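Geranyl diphosphate synthase small subunit (Antirrhinum majus, PDB 3QKC) is the small subunit of geranyl diphosphate synthase, an all-helical prenyltransferase-family protein that probably acts with a larger partner to favour the C10 monoterpene precursor. Local coordinates at residues R131-P134 with D135-R139. Sequence-based numbering, arbitrary orientation.
Sequences RNNP and DRILR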
ATOM      1  N   ARG A 131      21.867 -10.744  -4.025  1.00 94.07           N
ATOM      2  CA  ARG A 131      21.478  -9.911  -5.181  1.00 93.17           C
ATOM      3  C   ARG A 131      20.542 -10.673  -6.126  1.00 91.25           C
ATOM      4  O   ARG A 131      20.959 -11.157  -7.188  1.00 92.67           O
ATOM      5  CB  ARG A 131      22.688  -9.324  -5.938  1.00 96.23           C
ATOM      6  CG  ARG A 131      23.747  -8.577  -5.090  1.00 99.29           C
ATOM      7  CD  ARG A 131      23.173  -7.853  -3.867  1.00 96.49           C
ATOM      8  NE  ARG A 131      22.267  -6.763  -4.226  1.00 95.70           N
ATOM      9  CZ  ARG A 131      22.536  -5.474  -4.043  1.00 95.06           C
ATOM     10  NH1 ARG A 131      21.648  -4.560  -4.401  1.00 94.47           N
ATOM     11  NH2 ARG A 131      23.684  -5.098  -3.489  1.00 98.48           N
ATOM     12  N   ASN A 132      19.275 -10.769  -5.719  1.00 87.99           N
ATOM     13  CA  ASN A 132      18.277 -11.568  -6.430  1.00 86.16           C
ATOM     14  C   ASN A 132      17.119 -10.780  -7.040  1.00 83.79           C
ATOM     15  O   ASN A 132      16.324 -10.146  -6.325  1.00 82.01           O
ATOM     16  CB  ASN A 132      17.682 -12.643  -5.512  1.00 85.16           C
ATOM     17  CG  ASN A 132      18.694 -13.656  -5.053  1.00 86.88           C
ATOM     18  OD1 ASN A 132      18.721 -14.011  -3.877  1.00 87.08           O
ATOM     19  ND2 ASN A 132      19.526 -14.142  -5.973  1.00 89.18           N
ATOM     20  N   ASN A 133      17.019 -10.855  -8.367  1.00 83.51           N
ATOM     21  CA  ASN A 133      15.806 -10.477  -9.103  1.00 80.93           C
ATOM     22  C   ASN A 133      15.213  -9.092  -8.778  1.00 78.45           C
ATOM     23  O   ASN A 133      14.098  -9.012  -8.267  1.00 77.18           O
ATOM     24  CB  ASN A 133      14.717 -11.540  -8.896  1.00 79.48           C
ATOM     25  CG  ASN A 133      15.259 -12.853  -8.355  1.00 81.38           C
ATOM     26  OD1 ASN A 133      16.028 -13.551  -9.023  1.00 82.10           O
ATOM     27  ND2 ASN A 133      14.844 -13.202  -7.137  1.00 79.15           N
ATOM     28  N   PRO A 134      15.943  -8.001  -9.075  1.00 78.01           N
ATOM     29  CA  PRO A 134      15.397  -6.677  -8.769  1.00 75.70           C
ATOM     30  C   PRO A 134      14.292  -6.259  -9.731  1.00 73.08           C
ATOM     31  O   PRO A 134      13.333  -5.607  -9.318  1.00 71.11           O
ATOM     32  CB  PRO A 134      16.605  -5.742  -8.929  1.00 78.17           C
ATOM     33  CG  PRO A 134      17.783  -6.624  -8.991  1.00 80.10           C
ATOM     34  CD  PRO A 134      17.321  -7.906  -9.583  1.00 79.94           C
ATOM     35  N   ASP A 135      14.438  -6.617 -11.005  1.00 72.79           N
ATOM     36  CA  ASP A 135      13.385  -6.377 -11.985  1.00 70.51           C
ATOM     37  C   ASP A 135      12.200  -7.314 -11.742  1.00 66.96           C
ATOM     38  O   ASP A 135      11.053  -6.927 -11.955  1.00 66.19           O
ATOM     39  CB  ASP A 135      13.910  -6.546 -13.410  1.00 72.58           C
ATOM     40  CG  ASP A 135      12.845  -6.278 -14.454  1.00 72.23           C
ATOM     41  OD1 ASP A 135      12.380  -5.124 -14.542  1.00 71.99           O
ATOM     42  OD2 ASP A 135      12.468  -7.222 -15.179  1.00 72.60           O
ATOM     43  N   ARG A 136      12.487  -8.536 -11.296  1.00 64.94           N
ATOM     44  CA  ARG A 136      11.441  -9.499 -10.948  1.00 61.84           C
ATOM     45  C   ARG A 136      10.646  -9.076  -9.719  1.00 58.98           C
ATOM     46  O   ARG A 136       9.417  -9.068  -9.757  1.00 57.37           O
ATOM     47  CB  ARG A 136      12.019 -10.887 -10.700  1.00 61.67           C
ATOM     48  CG  ARG A 136      12.036 -11.795 -11.901  1.00 61.82           C
ATOM     49  CD  ARG A 136      12.635 -13.131 -11.517  1.00 63.44           C
ATOM     50  NE  ARG A 136      13.230 -13.803 -12.666  1.00 64.50           N
ATOM     51  CZ  ARG A 136      13.778 -15.014 -12.634  1.00 66.45           C
ATOM     52  NH1 ARG A 136      13.805 -15.718 -11.506  1.00 64.92           N
ATOM     53  NH2 ARG A 136      14.289 -15.525 -13.742  1.00 67.53           N
ATOM     54  N   ILE A 137      11.342  -8.746  -8.631  1.00 58.28           N
ATOM     55  CA  ILE A 137      10.652  -8.383  -7.391  1.00 55.90           C
ATOM     56  C   ILE A 137       9.877  -7.089  -7.585  1.00 53.34           C
ATOM     57  O   ILE A 137       8.778  -6.935  -7.061  1.00 51.88           O
ATOM     58  CB  ILE A 137      11.594  -8.398  -6.155  1.00 56.94           C
ATOM     59  CG1 ILE A 137      11.474  -9.771  -5.480  1.00 57.45           C
ATOM     60  CG2 ILE A 137      11.217  -7.316  -5.148  1.00 56.73           C
ATOM     61  CD1 ILE A 137      12.752 -10.321  -4.885  1.00 58.19           C
ATOM     62  N   LEU A 138      10.436  -6.194  -8.393  1.00 52.63           N
ATOM     63  CA  LEU A 138       9.740  -4.989  -8.804  1.00 50.86           C
ATOM     64  C   LEU A 138       8.493  -5.346  -9.605  1.00 49.50           C
ATOM     65  O   LEU A 138       7.432  -4.757  -9.392  1.00 48.03           O
ATOM     66  CB  LEU A 138      10.662  -4.114  -9.640  1.00 51.93           C
ATOM     67  CG  LEU A 138      10.619  -2.595  -9.556  1.00 53.66           C
ATOM     68  CD1 LEU A 138      10.476  -2.128  -8.116  1.00 50.96           C
ATOM     69  CD2 LEU A 138      11.915  -2.041 -10.186  1.00 54.18           C
ATOM     70  N   ARG A 139       8.614  -6.307 -10.523  1.00 49.78           N
ATOM     71  CA  ARG A 139       7.446  -6.733 -11.283  1.00 49.27           C
ATOM     72  C   ARG A 139       6.376  -7.394 -10.411  1.00 45.35           C
ATOM     73  O   ARG A 139       5.184  -7.218 -10.664  1.00 44.29           O
ATOM     74  CB  ARG A 139       7.810  -7.634 -12.469  1.00 52.73           C
ATOM     75  CG  ARG A 139       6.628  -7.834 -13.427  1.00 55.46           C
ATOM     76  CD  ARG A 139       7.043  -8.485 -14.730  1.00 54.77           C
ATOM     77  NE  ARG A 139       5.895  -8.892 -15.542  1.00 57.35           N
ATOM     78  CZ  ARG A 139       5.997  -9.546 -16.701  1.00 56.52           C
ATOM     79  NH1 ARG A 139       7.195  -9.878 -17.179  1.00 60.52           N
ATOM     80  NH2 ARG A 139       4.907  -9.873 -17.389  1.00 59.08           N
TER
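Arg136 passes slantwise across Asn133 at the first turn of helix 134-148. Its CB presses on Asn133 CB at 3.3 Å, tight for two aliphatic carbons. From there the chain stays extended through CG to NE: CG passes the same Asn133 CB at 4.0 Å, and CD lies against it again while also coming within 4.1 Å of Asn133 CG. At the tip, Arg136 NH1 ends 4.0 Å from Asn133 OD1, a loose polar approach, with the amide and guanidinium planes nearly parallel, 13° apart.

This is one of the helices of the all-helical prenyltransferase fold, and its start lies at the dimer interface: Pro134 packs on Pro134 of the second subunit, and Ile137, also touching Met123, meets Leu138 of that subunit.

Asn133 occupies the N-cap position, but its side chain makes no capping bond; chi1 of -17° leaves CG nearly eclipsed with the backbone N. The helix is started by backbone pairing: Ile137 N donates to Asn133 O at 2.8 Å and 163°, nearly straight, and Leu138 N reaches Pro134 O from above the carbonyl plane at 3.1 Å. Pro134, first residue of the helix, has no N-H to offer, which costs nothing where no helical carbonyl precedes it. Next to these bonds, Ile137 CB sits 3.3 Å from Asn133 O, while its CD1 reaches back toward Asn132 O.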